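Local coordinates for FMN-dependent nitronate monooxygenase (Shewanella oneidensis, PDB 5LSM), which probably catalyses the FMN-dependent oxidation of propionate 3-nitronate by molecular oxygen to 3-oxopropanoate, with release of nitrate and nitrite, at residues 28-33 against 60-65; 65-70 against 126-131; 170-175 against 208-213. All blocks are in the same frame, centred on the assembly; numbering follows the deposited sequence.

Interaction 1. Residues 28-33 against 60-65; sequences LAIAVS and SQTAKP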
loop_
_atom_site.group_PDB
_atom_site.type_symbol
_atom_site.label_atom_id
_atom_site.label_comp_id
_atom_site.label_asym_id
_atom_site.label_seq_id
_atom_site.Cartn_x
_atom_site.Cartn_y
_atom_site.Cartn_z
ATOM N N LEU A 28 -10.618 -6.893 -26.168
ATOM C CA LEU A 28 -9.561 -7.197 -25.193
ATOM C C LEU A 28 -9.847 -8.530 -24.492
ATOM O O LEU A 28 -8.956 -9.379 -24.343
ATOM C CB LEU A 28 -9.412 -6.062 -24.169
ATOM C CG LEU A 28 -8.336 -6.288 -23.109
ATOM C CD1 LEU A 28 -6.968 -6.329 -23.753
ATOM C CD2 LEU A 28 -8.394 -5.243 -22.004
ATOM N N ALA A 29 -11.094 -8.728 -24.081
ATOM C CA ALA A 29 -11.501 -10.021 -23.533
ATOM C C ALA A 29 -11.195 -11.184 -24.504
ATOM O O ALA A 29 -10.567 -12.158 -24.125
ATOM C CB ALA A 29 -12.973 -9.999 -23.150
ATOM N N ILE A 30 -11.568 -11.033 -25.769
ATOM C CA ILE A 30 -11.277 -12.053 -26.785
ATOM C C ILE A 30 -9.780 -12.352 -26.834
ATOM O O ILE A 30 -9.364 -13.508 -26.832
ATOM C CB ILE A 30 -11.720 -11.576 -28.195
ATOM C CG1 ILE A 30 -13.256 -11.553 -28.314
ATOM C CG2 ILE A 30 -11.125 -12.462 -29.285
ATOM C CD1 ILE A 30 -13.762 -10.642 -29.415
ATOM N N ALA A 31 -8.975 -11.301 -26.929
ATOM C CA ALA A 31 -7.549 -11.470 -27.183
ATOM C C ALA A 31 -6.873 -12.200 -26.022
ATOM O O ALA A 31 -6.018 -13.055 -26.246
ATOM C CB ALA A 31 -6.875 -10.115 -27.436
ATOM N N VAL A 32 -7.279 -11.886 -24.793
ATOM C CA VAL A 32 -6.667 -12.494 -23.610
ATOM C C VAL A 32 -7.106 -13.947 -23.415
ATOM O O VAL A 32 -6.286 -14.805 -23.030
ATOM C CB VAL A 32 -6.938 -11.682 -22.310
ATOM C CG1 VAL A 32 -6.320 -12.391 -21.115
ATOM C CG2 VAL A 32 -6.376 -10.270 -22.423
ATOM N N SER A 33 -8.386 -14.229 -23.670
ATOM C CA SER A 33 -8.880 -15.606 -23.580
ATOM C C SER A 33 -8.292 -16.484 -24.683
ATOM O O SER A 33 -7.837 -17.600 -24.404
ATOM C CB SER A 33 -10.401 -15.657 -23.602
ATOM O OG SER A 33 -10.943 -15.227 -22.359
ATOM N N SER A 60 -18.528 -15.273 -30.842
ATOM C CA SER A 60 -18.330 -15.632 -32.227
ATOM C C SER A 60 -16.887 -15.458 -32.666
ATOM O O SER A 60 -16.603 -15.461 -33.858
ATOM C CB SER A 60 -19.266 -14.823 -33.112
ATOM O OG SER A 60 -19.046 -13.455 -32.921
ATOM N N GLN A 61 -15.978 -15.251 -31.712
ATOM C CA GLN A 61 -14.535 -15.218 -32.015
ATOM C C GLN A 61 -13.738 -16.191 -31.148
ATOM O O GLN A 61 -12.572 -16.479 -31.439
ATOM C CB GLN A 61 -13.979 -13.788 -31.851
ATOM C CG GLN A 61 -14.270 -12.858 -33.025
ATOM C CD GLN A 61 -13.487 -11.537 -32.989
ATOM O OE1 GLN A 61 -12.323 -11.484 -32.587
ATOM N NE2 GLN A 61 -14.116 -10.477 -33.464
ATOM N N THR A 62 -14.330 -16.625 -30.040
ATOM C CA THR A 62 -13.695 -17.608 -29.153
ATOM C C THR A 62 -14.750 -18.391 -28.385
ATOM O O THR A 62 -15.849 -17.910 -28.167
ATOM C CB THR A 62 -12.718 -16.956 -28.138
ATOM O OG1 THR A 62 -12.232 -17.948 -27.229
ATOM C CG2 THR A 62 -13.408 -15.840 -27.330
ATOM N N ALA A 63 -14.415 -19.632 -28.066
ATOM C CA ALA A 63 -15.191 -20.457 -27.161
ATOM C C ALA A 63 -14.380 -20.766 -25.911
ATOM O O ALA A 63 -14.770 -21.624 -25.113
ATOM C CB ALA A 63 -15.585 -21.748 -27.852
ATOM N N LYS A 64 -13.260 -20.065 -25.731
ATOM C CA LYS A 64 -12.516 -20.158 -24.491
ATOM C C LYS A 64 -13.199 -19.375 -23.364
ATOM O O LYS A 64 -14.044 -18.516 -23.623
ATOM C CB LYS A 64 -11.081 -19.688 -24.707
ATOM C CG LYS A 64 -10.237 -20.731 -25.426
ATOM C CD LYS A 64 -8.866 -20.203 -25.770
ATOM C CE LYS A 64 -7.958 -21.313 -26.269
ATOM N NZ LYS A 64 -6.617 -20.774 -26.630
ATOM N N PRO A 65 -12.898 -19.737 -22.108
ATOM C CA PRO A 65 -13.511 -19.125 -20.915
ATOM C C PRO A 65 -13.412 -17.605 -20.859
ATOM O O PRO A 65 -12.477 -17.013 -21.403
ATOM C CB PRO A 65 -12.732 -19.741 -19.761
ATOM C CG PRO A 65 -12.277 -21.061 -20.290
ATOM C CD PRO A 65 -12.013 -20.859 -21.750
#
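Ile-30 and Ser-33, one turn apart on helix 26-35 of the TIM barrel, face the loop that carries the chain from helix 48-59 into strand 66-71. The contact thus joins a barrel helix to a neighbouring alpha-to-beta turn at the end of the barrel where the strands begin. Ile-30 meets Gln-61 side-on, the two side chains crossing at about a right angle. CG1 of Ile-30 stands anti to its carbonyl carbon (chi1 -71°) and CG2 anti to the backbone N, so the isoleucine presents two methyls to one partner: CD1 and CG2 share the amide oxygen of Gln-61, with CD1 3.6 Å from OE1. This is van der Waals contact with a residue at the exposed margin. Deeper in, Thr-62 offers only its methyl, CG2 lying 4.4 Å from Ile-30 CG1. Its hydroxyl is turned back on its own loop, where OG1 accepts from Lys-64 N at 2.8 Å in an ST turn and also bonds to Glu-34. Lys-64 runs out extended past the last turn of the helix. Its CD passes 3.1 Å from Ser-33 O, while the ammonium travels on to Glu-34 O, so it is the aliphatic stem that covers the Ser-33 carbonyl. Ser-33 supplies the polar link across the contact. OG, beside its own backbone N (chi1 -74°), donates to the carbonyl of Pro-65, the residue just before the strand, and meets that oxygen almost head-on, with a C=O...donor angle of 164°. The same hydroxyl is hydrogen-bonded to Gly-39 N at the start of strand 39-42, tying the helix to two adjacent strand entries at once. Ser-33 OG lies 2.5 Å from Pro-65 O, too short to be read closely at this resolution.

Interaction 2. Residues 65-70 against 126-131; sequences PINVNF and PEVVSF. With FMN (flavin mononucleotide), chain I.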
loop_
_atom_site.group_PDB
_atom_site.type_symbol
_atom_site.label_atom_id
_atom_site.label_comp_id
_atom_site.label_asym_id
_atom_site.label_seq_id
_atom_site.Cartn_x
_atom_site.Cartn_y
_atom_site.Cartn_z
ATOM N N PRO A 65 -12.898 -19.737 -22.108
ATOM C CA PRO A 65 -13.511 -19.125 -20.915
ATOM C C PRO A 65 -13.412 -17.605 -20.859
ATOM O O PRO A 65 -12.477 -17.013 -21.403
ATOM C CB PRO A 65 -12.732 -19.741 -19.761
ATOM C CG PRO A 65 -12.277 -21.061 -20.290
ATOM C CD PRO A 65 -12.013 -20.859 -21.750
ATOM N N ILE A 66 -14.450 -16.993 -20.303
ATOM C CA ILE A 66 -14.465 -15.565 -20.055
ATOM C C ILE A 66 -15.126 -15.256 -18.731
ATOM O O ILE A 66 -15.867 -16.072 -18.177
ATOM C CB ILE A 66 -15.228 -14.800 -21.153
ATOM C CG1 ILE A 66 -16.723 -15.077 -21.052
ATOM C CG2 ILE A 66 -14.697 -15.178 -22.521
ATOM C CD1 ILE A 66 -17.484 -14.636 -22.275
ATOM N N ASN A 67 -14.916 -14.021 -18.298
ATOM C CA ASN A 67 -15.310 -13.520 -16.990
ATOM C C ASN A 67 -16.152 -12.303 -17.278
ATOM O O ASN A 67 -15.711 -11.426 -17.994
ATOM C CB ASN A 67 -14.042 -13.144 -16.214
ATOM C CG ASN A 67 -14.300 -12.214 -15.022
ATOM O OD1 ASN A 67 -15.367 -12.223 -14.397
ATOM N ND2 ASN A 67 -13.271 -11.469 -14.650
ATOM N N VAL A 68 -17.420 -12.319 -16.874
ATOM C CA VAL A 68 -18.258 -11.116 -16.995
ATOM C C VAL A 68 -18.412 -10.463 -15.626
ATOM O O VAL A 68 -18.600 -11.155 -14.612
ATOM C CB VAL A 68 -19.649 -11.403 -17.638
ATOM C CG1 VAL A 68 -19.484 -12.228 -18.895
ATOM C CG2 VAL A 68 -20.576 -12.120 -16.668
ATOM N N ASN A 69 -18.233 -9.142 -15.594
ATOM C CA ASN A 69 -18.079 -8.403 -14.338
ATOM C C ASN A 69 -19.267 -7.484 -14.083
ATOM O O ASN A 69 -19.704 -6.776 -14.998
ATOM C CB ASN A 69 -16.796 -7.571 -14.380
ATOM C CG ASN A 69 -16.574 -6.789 -13.111
ATOM O OD1 ASN A 69 -16.893 -5.594 -13.037
ATOM N ND2 ASN A 69 -16.128 -7.482 -12.064
ATOM N N PHE A 70 -19.735 -7.454 -12.831
ATOM C CA PHE A 70 -20.844 -6.600 -12.426
ATOM C C PHE A 70 -20.604 -5.927 -11.081
ATOM O O PHE A 70 -19.889 -6.463 -10.225
ATOM C CB PHE A 70 -22.132 -7.417 -12.324
ATOM C CG PHE A 70 -22.673 -7.842 -13.639
ATOM C CD1 PHE A 70 -22.289 -9.053 -14.201
ATOM C CD2 PHE A 70 -23.547 -7.023 -14.336
ATOM C CE1 PHE A 70 -22.789 -9.450 -15.430
ATOM C CE2 PHE A 70 -24.052 -7.416 -15.565
ATOM C CZ PHE A 70 -23.662 -8.629 -16.118
ATOM N N PRO A 126 -21.655 -17.766 -18.696
ATOM C CA PRO A 126 -20.247 -17.421 -18.539
ATOM C C PRO A 126 -19.503 -18.376 -17.639
ATOM O O PRO A 126 -19.987 -18.727 -16.585
ATOM C CB PRO A 126 -20.294 -16.043 -17.883
ATOM C CG PRO A 126 -21.593 -15.474 -18.300
ATOM C CD PRO A 126 -22.532 -16.638 -18.337
ATOM N N GLU A 127 -18.274 -18.679 -18.004
ATOM C CA GLU A 127 -17.447 -19.564 -17.214
ATOM C C GLU A 127 -17.189 -18.941 -15.850
ATOM O O GLU A 127 -17.269 -19.606 -14.813
ATOM C CB GLU A 127 -16.140 -19.860 -17.954
ATOM C CG GLU A 127 -16.329 -20.717 -19.216
ATOM C CD GLU A 127 -17.067 -19.989 -20.349
ATOM O OE1 GLU A 127 -17.028 -18.732 -20.413
ATOM O OE2 GLU A 127 -17.685 -20.671 -21.193
ATOM N N VAL A 128 -16.953 -17.637 -15.827
ATOM C CA VAL A 128 -16.924 -16.960 -14.552
ATOM C C VAL A 128 -17.690 -15.651 -14.544
ATOM O O VAL A 128 -17.815 -14.977 -15.570
ATOM C CB VAL A 128 -15.489 -16.849 -13.921
ATOM C CG1 VAL A 128 -14.485 -17.790 -14.581
ATOM C CG2 VAL A 128 -14.984 -15.429 -13.908
ATOM N N VAL A 129 -18.305 -15.392 -13.391
ATOM C CA VAL A 129 -19.000 -14.162 -13.094
ATOM C C VAL A 129 -18.311 -13.511 -11.873
ATOM O O VAL A 129 -18.167 -14.127 -10.803
ATOM C CB VAL A 129 -20.465 -14.459 -12.725
ATOM C CG1 VAL A 129 -21.179 -13.195 -12.271
ATOM C CG2 VAL A 129 -21.196 -15.102 -13.890
ATOM N N SER A 130 -17.842 -12.288 -12.054
ATOM C CA SER A 130 -17.111 -11.616 -11.015
ATOM C C SER A 130 -17.978 -10.470 -10.557
ATOM O O SER A 130 -18.766 -9.941 -11.332
ATOM C CB SER A 130 -15.748 -11.119 -11.530
ATOM O OG SER A 130 -15.908 -10.299 -12.683
ATOM N N PHE A 131 -17.840 -10.102 -9.288
ATOM C CA PHE A 131 -18.613 -9.012 -8.714
ATOM C C PHE A 131 -17.660 -8.053 -8.037
ATOM O O PHE A 131 -16.655 -8.481 -7.478
ATOM C CB PHE A 131 -19.637 -9.544 -7.697
ATOM C CG PHE A 131 -20.807 -10.211 -8.329
ATOM C CD1 PHE A 131 -21.729 -9.472 -9.046
ATOM C CD2 PHE A 131 -20.937 -11.581 -8.295
ATOM C CE1 PHE A 131 -22.783 -10.087 -9.688
ATOM C CE2 PHE A 131 -22.015 -12.198 -8.904
ATOM C CZ PHE A 131 -22.939 -11.448 -9.601
HETATM N N1 FMN I . -12.906 -3.842 -11.203
HETATM C C2 FMN I . -14.191 -4.272 -11.364
HETATM O O2 FMN I . -14.630 -5.188 -10.624
HETATM N N3 FMN I . -15.023 -3.730 -12.278
HETATM C C4 FMN I . -14.627 -2.740 -13.093
HETATM O O4 FMN I . -15.397 -2.232 -13.928
HETATM C C4A FMN I . -13.251 -2.224 -12.961
HETATM N N5 FMN I . -12.805 -1.260 -13.769
HETATM C C5A FMN I . -11.533 -0.829 -13.710
HETATM C C6 FMN I . -11.141 0.161 -14.608
HETATM C C7 FMN I . -9.846 0.636 -14.607
HETATM C C7M FMN I . -9.484 1.728 -15.581
HETATM C C8 FMN I . -8.865 0.084 -13.629
HETATM C C8M FMN I . -7.448 0.616 -13.620
HETATM C C9 FMN I . -9.256 -0.910 -12.720
HETATM C C9A FMN I . -10.573 -1.397 -12.717
HETATM N N10 FMN I . -11.032 -2.440 -11.853
HETATM C C10 FMN I . -12.379 -2.850 -11.955
HETATM C "C1'" FMN I . -10.179 -3.048 -10.815
HETATM C "C2'" FMN I . -9.390 -4.228 -11.358
HETATM O "O2'" FMN I . -10.246 -5.384 -11.396
HETATM C "C3'" FMN I . -8.160 -4.518 -10.486
HETATM O "O3'" FMN I . -8.538 -4.520 -9.105
HETATM C "C4'" FMN I . -7.030 -3.498 -10.637
HETATM O "O4'" FMN I . -6.889 -3.000 -11.973
HETATM C "C5'" FMN I . -5.737 -4.154 -10.178
HETATM O "O5'" FMN I . -4.668 -3.214 -10.109
HETATM P P FMN I . -3.768 -2.785 -11.371
HETATM O O1P FMN I . -3.644 -3.991 -12.276
HETATM O O2P FMN I . -2.471 -2.374 -10.722
HETATM O O3P FMN I . -4.564 -1.672 -11.953
#
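Asn-67 and Asn-69 meet Ser-130 where strands 66-70 and 128-131 run parallel in the wall of the TIM barrel. The buried stretch is tightly knit: four backbone hydrogen bonds, the shortest from Ser-130 N to Val-68 O at 2.9 Å, keep the strands in step. On the asparagine face, Ser-130 OG donates to Asn-67 OD1 over 2.6 Å, in the carbonyl plane and on a lone pair, while accepting from Asn-69 ND2 at 2.9 Å, within the Asn-69 amide plane. A leucine in place of Asn-67 would probably leave Ser-130 OG without its acceptor and Ser-40 OG without its amide partner, setting the hydroxyl beside Asn-69 less firmly. Val-68 turns to the other face, where CG1 and CG2 straddle Pro-126 CG, each 3.9 Å away, under Leu-121 of helix 115-124. The strand entry is looser and partly open to solvent. There Glu-127, bent at chi2 (69°), folds back along Pro-65 and its OE1 accepts from Ile-66 N, which lies 39° out of the carboxylate plane; OE2 forms a salt bridge with Arg-59. At the opposite end Asn-69 grips the flavin, its OD1 receiving FMN N3 at 2.7 Å, with a weak bond from ND2 to FMN O2.

Interaction 3. Residues 170-175 against 208-213; sequences DAIIAQ and VEIPVI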
loop_
_atom_site.group_PDB
_atom_site.type_symbol
_atom_site.label_atom_id
_atom_site.label_comp_id
_atom_site.label_asym_id
_atom_site.label_seq_id
_atom_site.Cartn_x
_atom_site.Cartn_y
_atom_site.Cartn_z
ATOM N N ASP A 170 -16.202 -18.881 -5.173
ATOM C CA ASP A 170 -15.332 -19.955 -5.610
ATOM C C ASP A 170 -13.878 -19.526 -5.512
ATOM O O ASP A 170 -12.992 -20.364 -5.367
ATOM C CB ASP A 170 -15.692 -20.388 -7.037
ATOM C CG ASP A 170 -17.031 -21.139 -7.095
ATOM O OD1 ASP A 170 -17.061 -22.305 -6.630
ATOM O OD2 ASP A 170 -18.052 -20.560 -7.569
ATOM N N ALA A 171 -13.645 -18.214 -5.614
ATOM C CA ALA A 171 -12.318 -17.619 -5.427
ATOM C C ALA A 171 -12.473 -16.176 -4.978
ATOM O O ALA A 171 -13.512 -15.547 -5.217
ATOM C CB ALA A 171 -11.520 -17.671 -6.721
ATOM N N ILE A 172 -11.397 -15.640 -4.417
ATOM C CA ILE A 172 -11.356 -14.303 -3.860
ATOM C C ILE A 172 -10.323 -13.494 -4.614
ATOM O O ILE A 172 -9.183 -13.933 -4.740
ATOM C CB ILE A 172 -10.905 -14.362 -2.387
ATOM C CG1 ILE A 172 -11.931 -15.120 -1.567
ATOM C CG2 ILE A 172 -10.698 -12.949 -1.802
ATOM C CD1 ILE A 172 -11.530 -15.290 -0.116
ATOM N N ILE A 173 -10.683 -12.288 -5.057
ATOM C CA ILE A 173 -9.688 -11.359 -5.596
ATOM C C ILE A 173 -9.201 -10.450 -4.458
ATOM O O ILE A 173 -9.969 -9.653 -3.921
ATOM C CB ILE A 173 -10.258 -10.479 -6.740
ATOM C CG1 ILE A 173 -10.846 -11.326 -7.877
ATOM C CG2 ILE A 173 -9.166 -9.586 -7.302
ATOM C CD1 ILE A 173 -11.904 -10.596 -8.685
ATOM N N ALA A 174 -7.933 -10.590 -4.085
ATOM C CA ALA A 174 -7.328 -9.725 -3.074
ATOM C C ALA A 174 -6.772 -8.473 -3.725
ATOM O O ALA A 174 -5.690 -8.535 -4.302
ATOM C CB ALA A 174 -6.191 -10.480 -2.388
ATOM N N GLN A 175 -7.498 -7.349 -3.692
ATOM C CA GLN A 175 -6.914 -6.101 -4.271
ATOM C C GLN A 175 -6.274 -5.207 -3.250
ATOM O O GLN A 175 -6.949 -4.598 -2.438
ATOM C CB GLN A 175 -7.855 -5.284 -5.168
ATOM C CG GLN A 175 -9.097 -4.823 -4.485
ATOM C CD GLN A 175 -9.618 -3.481 -4.976
ATOM O OE1 GLN A 175 -10.349 -2.830 -4.264
ATOM N NE2 GLN A 175 -9.275 -3.090 -6.191
ATOM N N VAL A 208 -8.109 -18.229 4.374
ATOM C CA VAL A 208 -9.134 -18.928 3.590
ATOM C C VAL A 208 -8.578 -20.209 3.001
ATOM O O VAL A 208 -7.373 -20.396 2.922
ATOM C CB VAL A 208 -9.731 -18.058 2.447
ATOM C CG1 VAL A 208 -10.239 -16.738 2.983
ATOM C CG2 VAL A 208 -8.731 -17.826 1.325
ATOM N N GLU A 209 -9.474 -21.100 2.613
ATOM C CA GLU A 209 -9.082 -22.350 2.002
ATOM C C GLU A 209 -9.195 -22.272 0.492
ATOM O O GLU A 209 -8.479 -22.964 -0.204
ATOM C CB GLU A 209 -9.943 -23.488 2.535
ATOM C CG GLU A 209 -9.677 -23.832 3.993
ATOM C CD GLU A 209 -10.876 -24.492 4.653
ATOM O OE1 GLU A 209 -11.320 -24.006 5.717
ATOM O OE2 GLU A 209 -11.403 -25.472 4.082
ATOM N N ILE A 210 -10.070 -21.403 -0.011
ATOM C CA ILE A 210 -10.262 -21.253 -1.453
ATOM C C ILE A 210 -9.141 -20.478 -2.155
ATOM O O ILE A 210 -8.257 -19.934 -1.501
ATOM C CB ILE A 210 -11.625 -20.631 -1.798
ATOM C CG1 ILE A 210 -11.775 -19.227 -1.180
ATOM C CG2 ILE A 210 -12.737 -21.571 -1.356
ATOM C CD1 ILE A 210 -13.141 -18.602 -1.407
ATOM N N PRO A 211 -9.099 -20.554 -3.501
ATOM C CA PRO A 211 -7.973 -19.937 -4.215
ATOM C C PRO A 211 -8.013 -18.413 -4.159
ATOM O O PRO A 211 -9.092 -17.822 -4.150
ATOM C CB PRO A 211 -8.172 -20.412 -5.659
ATOM C CG PRO A 211 -8.978 -21.667 -5.533
ATOM C CD PRO A 211 -9.894 -21.431 -4.388
ATOM N N VAL A 212 -6.840 -17.794 -4.200
ATOM C CA VAL A 212 -6.728 -16.360 -4.086
ATOM C C VAL A 212 -6.023 -15.792 -5.309
ATOM O O VAL A 212 -4.972 -16.279 -5.732
ATOM C CB VAL A 212 -5.986 -15.951 -2.797
ATOM C CG1 VAL A 212 -5.996 -14.440 -2.634
ATOM C CG2 VAL A 212 -6.631 -16.609 -1.581
ATOM N N ILE A 213 -6.687 -14.823 -5.921
ATOM C CA ILE A 213 -6.182 -14.072 -7.065
ATOM C C ILE A 213 -5.564 -12.745 -6.602
ATOM O O ILE A 213 -6.199 -11.956 -5.888
ATOM C CB ILE A 213 -7.329 -13.769 -8.058
ATOM C CG1 ILE A 213 -7.962 -15.084 -8.552
ATOM C CG2 ILE A 213 -6.809 -12.934 -9.224
ATOM C CD1 ILE A 213 -9.446 -15.018 -8.849
#
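A beta-alpha-beta unit of the TIM barrel closes here: strand 171-175 leads by way of helix 197-207 to the parallel strand that begins at Val-212, and Ile-172 and Ile-213 lie at the join. Three backbone bonds lace the edges. Ile-172 uses both of its peptide groups, N donating to Pro-211 O at 3.2 Å and O accepting from Ile-213 N at 2.9 Å; Ala-174 N then takes Ile-213 O. All three donors arrive nearly along the C=O axis. Around this ladder the side chains part to two faces. Outward, toward the helices, Ile-172 extends from the sheet and its CD1 reaches Val-208 CG1 tip to tip at 3.7 Å. Ile-210 crosses the same isoleucine at about a right angle. Its CG1 sits between the backbone N and the carbonyl carbon (chi1 60°), which turns the extended CG1-CD1 arm toward the neighbouring strand and lays CD1 3.7 Å from Ile-172 CG1. Further along this face the small Ala-174 CB rests 4.0 Å from Val-212 CG1. On the other face Ile-213 CD1 settles between Ala-171 CB, at 4.0 Å, and Ile-173 CG1, at 4.1 Å. Helices add to both layers: Ala-161 packs on Ile-172 and Val-208, Ile-204 on Ala-174 and Val-212, and Leu-5 on Ile-213. The Ile-173 side chain comes within about 5 Å of FMN, and Gln-175 belongs to the FMN site, its NE2 making a weak hydrogen bond to FMN O3' while OE1 is bonded to Gly-184 N. The side chains that cross between the segments are wholly aliphatic, which implies that direction and register come from the peptide bonds, while hydrocarbon contacts fill in between the strands on both faces and Ile-210 and Pro-211 at the strand entry stay partly exposed.

Overall arrangement
Interactions 2 and 3 both lie in the eight-stranded parallel barrel sheet, about 15 Å apart between centres, and both are buried; interaction 1 sits further from the centre of the chain, partly buried, where a helix meets a loop. Interactions 1 and 2 are continuous: they share Pro-65, and Ser-33 OG packs 3.8 Å from Ile-66 CG2. The two sheet contacts use the same kind of parallel backbone ladder but differ in side-chain chemistry, since 65-70 with 126-131 adds an asparagine-serine network bound to the flavin, whereas 170-175 with 208-213 is joined by aliphatic packing. Interaction 1 lacks a ladder and relies on one side-chain hydrogen bond with mixed packing.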